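Local structure of sugar ABC transporter, periplasmic sugar-binding protein (Caulobacter crescentus, 4IRX) at residues A236-G241 against G285-A290. The protein binds myo-inositol in the periplasm as the solute-binding component of an ABC transporter, probably delivering it for uptake into the cell. Residues are numbered along the deposited sequence; the frame is centred on the assembly and turned at random.
Sequences ARIKAG and GNLTEA
L287 reaches across to the last turn of helix 232-239 and sets its two methyls on two neighbouring residues, I238 and K239. CD2 of L287 meets the CG2 methyl of I238 at 3.8 Å. The CB of I238 lies only slightly farther from the same methyl. The two side chains run past each other in opposite directions, so they touch alongside. In I238 the CG2 branch is anti to the backbone N, which puts this methyl against L287. The other methyl of L287, CD1, rests at the root of K239, 4.1 Å from both CA and CB. The lysine chain is extended and carries its ammonium away from the leucine. The contact joins two parts of a type I periplasmic binding protein fold. One is the end of the helix that follows strand 224-226, an edge strand of the four-stranded parallel sheet. I238 there also packs on T246 of strand 246-248. The other is the 3-10 turn just after strand 275-282. The helix ends in a Schellman motif, with G241 N bonded to I238 O at 3.1 Å. Replacing L287 with an alanine would probably open a gap beside I238 and uncover the base of K239. L287 also packs on L235 of the same helix and on I282 of the strand before the turn. Within the turn, N286 ND2 donates to E289 OE1 at 2.9 Å, with an N-H...O angle of 166°. The acceptor lies close to the amide plane, but the amide comes in from above the carboxylate plane. N286 ND2 also bonds to L281 O, which ties the turn to the strand.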
loop_
_atom_site.group_PDB
_atom_site.type_symbol
_atom_site.label_atom_id
_atom_site.label_comp_id
_atom_site.label_asym_id
_atom_site.label_seq_id
_atom_site.Cartn_x
_atom_site.Cartn_y
_atom_site.Cartn_z
ATOM N N ALA A 236 -5.896 14.125 9.969
ATOM C CA ALA A 236 -5.983 15.531 10.369
ATOM C C ALA A 236 -6.631 16.385 9.302
ATOM O O ALA A 236 -7.427 17.272 9.626
ATOM C CB ALA A 236 -4.610 16.055 10.738
ATOM N N ARG A 237 -6.323 16.117 8.029
ATOM C CA ARG A 237 -6.963 16.833 6.942
ATOM C C ARG A 237 -8.448 16.539 6.824
ATOM O O ARG A 237 -9.231 17.391 6.389
ATOM C CB ARG A 237 -6.259 16.533 5.609
ATOM C CG ARG A 237 -4.806 17.014 5.493
ATOM C CD ARG A 237 -4.708 18.524 5.496
ATOM N NE ARG A 237 -4.625 19.049 6.854
ATOM C CZ ARG A 237 -5.239 20.149 7.291
ATOM N NH1 ARG A 237 -5.977 20.883 6.474
ATOM N NH2 ARG A 237 -5.090 20.530 8.553
ATOM N N ILE A 238 -8.831 15.310 7.156
ATOM C CA ILE A 238 -10.241 14.954 7.156
ATOM C C ILE A 238 -10.937 15.656 8.317
ATOM O O ILE A 238 -12.025 16.224 8.147
ATOM C CB ILE A 238 -10.432 13.426 7.212
ATOM C CG1 ILE A 238 -9.861 12.820 5.918
ATOM C CG2 ILE A 238 -11.916 13.083 7.417
ATOM C CD1 ILE A 238 -9.743 11.300 5.909
ATOM N N LYS A 239 -10.297 15.659 9.487
ATOM C CA LYS A 239 -10.834 16.392 10.646
ATOM C C LYS A 239 -11.011 17.880 10.328
ATOM O O LYS A 239 -11.998 18.494 10.743
ATOM C CB LYS A 239 -9.941 16.194 11.879
ATOM C CG LYS A 239 -10.424 16.984 13.096
ATOM C CD LYS A 239 -9.517 16.787 14.282
ATOM C CE LYS A 239 -9.917 17.754 15.397
ATOM N NZ LYS A 239 -9.136 17.453 16.637
ATOM N N ALA A 240 -10.081 18.442 9.561
ATOM C CA ALA A 240 -10.130 19.867 9.174
ATOM C C ALA A 240 -11.127 20.180 8.072
ATOM O O ALA A 240 -11.397 21.356 7.801
ATOM C CB ALA A 240 -8.734 20.347 8.755
ATOM N N GLY A 241 -11.636 19.158 7.389
ATOM C CA GLY A 241 -12.584 19.385 6.310
ATOM C C GLY A 241 -11.924 19.678 4.980
ATOM O O GLY A 241 -12.563 20.205 4.078
ATOM N N GLY A 285 -17.019 11.132 10.065
ATOM C CA GLY A 285 -17.887 10.461 11.018
ATOM C C GLY A 285 -17.320 9.222 11.687
ATOM O O GLY A 285 -17.819 8.818 12.740
ATOM N N ASN A 286 -16.243 8.647 11.144
ATOM C CA ASN A 286 -15.691 7.452 11.772
ATOM C C ASN A 286 -14.180 7.488 11.820
ATOM O O ASN A 286 -13.515 6.461 11.695
ATOM C CB ASN A 286 -16.175 6.150 11.099
ATOM C CG ASN A 286 -15.661 5.997 9.673
ATOM O OD1 ASN A 286 -15.424 6.984 8.972
ATOM N ND2 ASN A 286 -15.469 4.758 9.243
ATOM N N LEU A 287 -13.646 8.680 12.075
ATOM C CA LEU A 287 -12.197 8.840 12.192
ATOM C C LEU A 287 -11.593 7.901 13.229
ATOM O O LEU A 287 -10.469 7.424 13.055
ATOM C CB LEU A 287 -11.845 10.285 12.524
ATOM C CG LEU A 287 -11.922 11.266 11.355
ATOM C CD1 LEU A 287 -12.068 12.687 11.868
ATOM C CD2 LEU A 287 -10.666 11.151 10.488
ATOM N N THR A 288 -12.330 7.614 14.296
ATOM C CA THR A 288 -11.761 6.767 15.345
ATOM C C THR A 288 -11.705 5.289 14.983
ATOM O O THR A 288 -11.146 4.497 15.751
ATOM C CB THR A 288 -12.467 6.959 16.706
ATOM O OG1 THR A 288 -13.855 6.646 16.540
ATOM C CG2 THR A 288 -12.345 8.410 17.154
ATOM N N GLU A 289 -12.237 4.923 13.811
ATOM C CA GLU A 289 -12.063 3.572 13.279
ATOM C C GLU A 289 -10.705 3.402 12.603
ATOM O O GLU A 289 -10.319 2.276 12.235
ATOM C CB GLU A 289 -13.212 3.199 12.322
ATOM C CG GLU A 289 -14.535 3.039 13.080
ATOM C CD GLU A 289 -15.718 2.600 12.247
ATOM O OE1 GLU A 289 -15.593 2.451 11.013
ATOM O OE2 GLU A 289 -16.797 2.410 12.856
ATOM N N ALA A 290 -9.960 4.491 12.458
ATOM C CA ALA A 290 -8.617 4.384 11.902
ATOM C C ALA A 290 -7.691 3.861 12.974
ATOM O O ALA A 290 -7.742 4.321 14.104
ATOM C CB ALA A 290 -8.133 5.735 11.379
#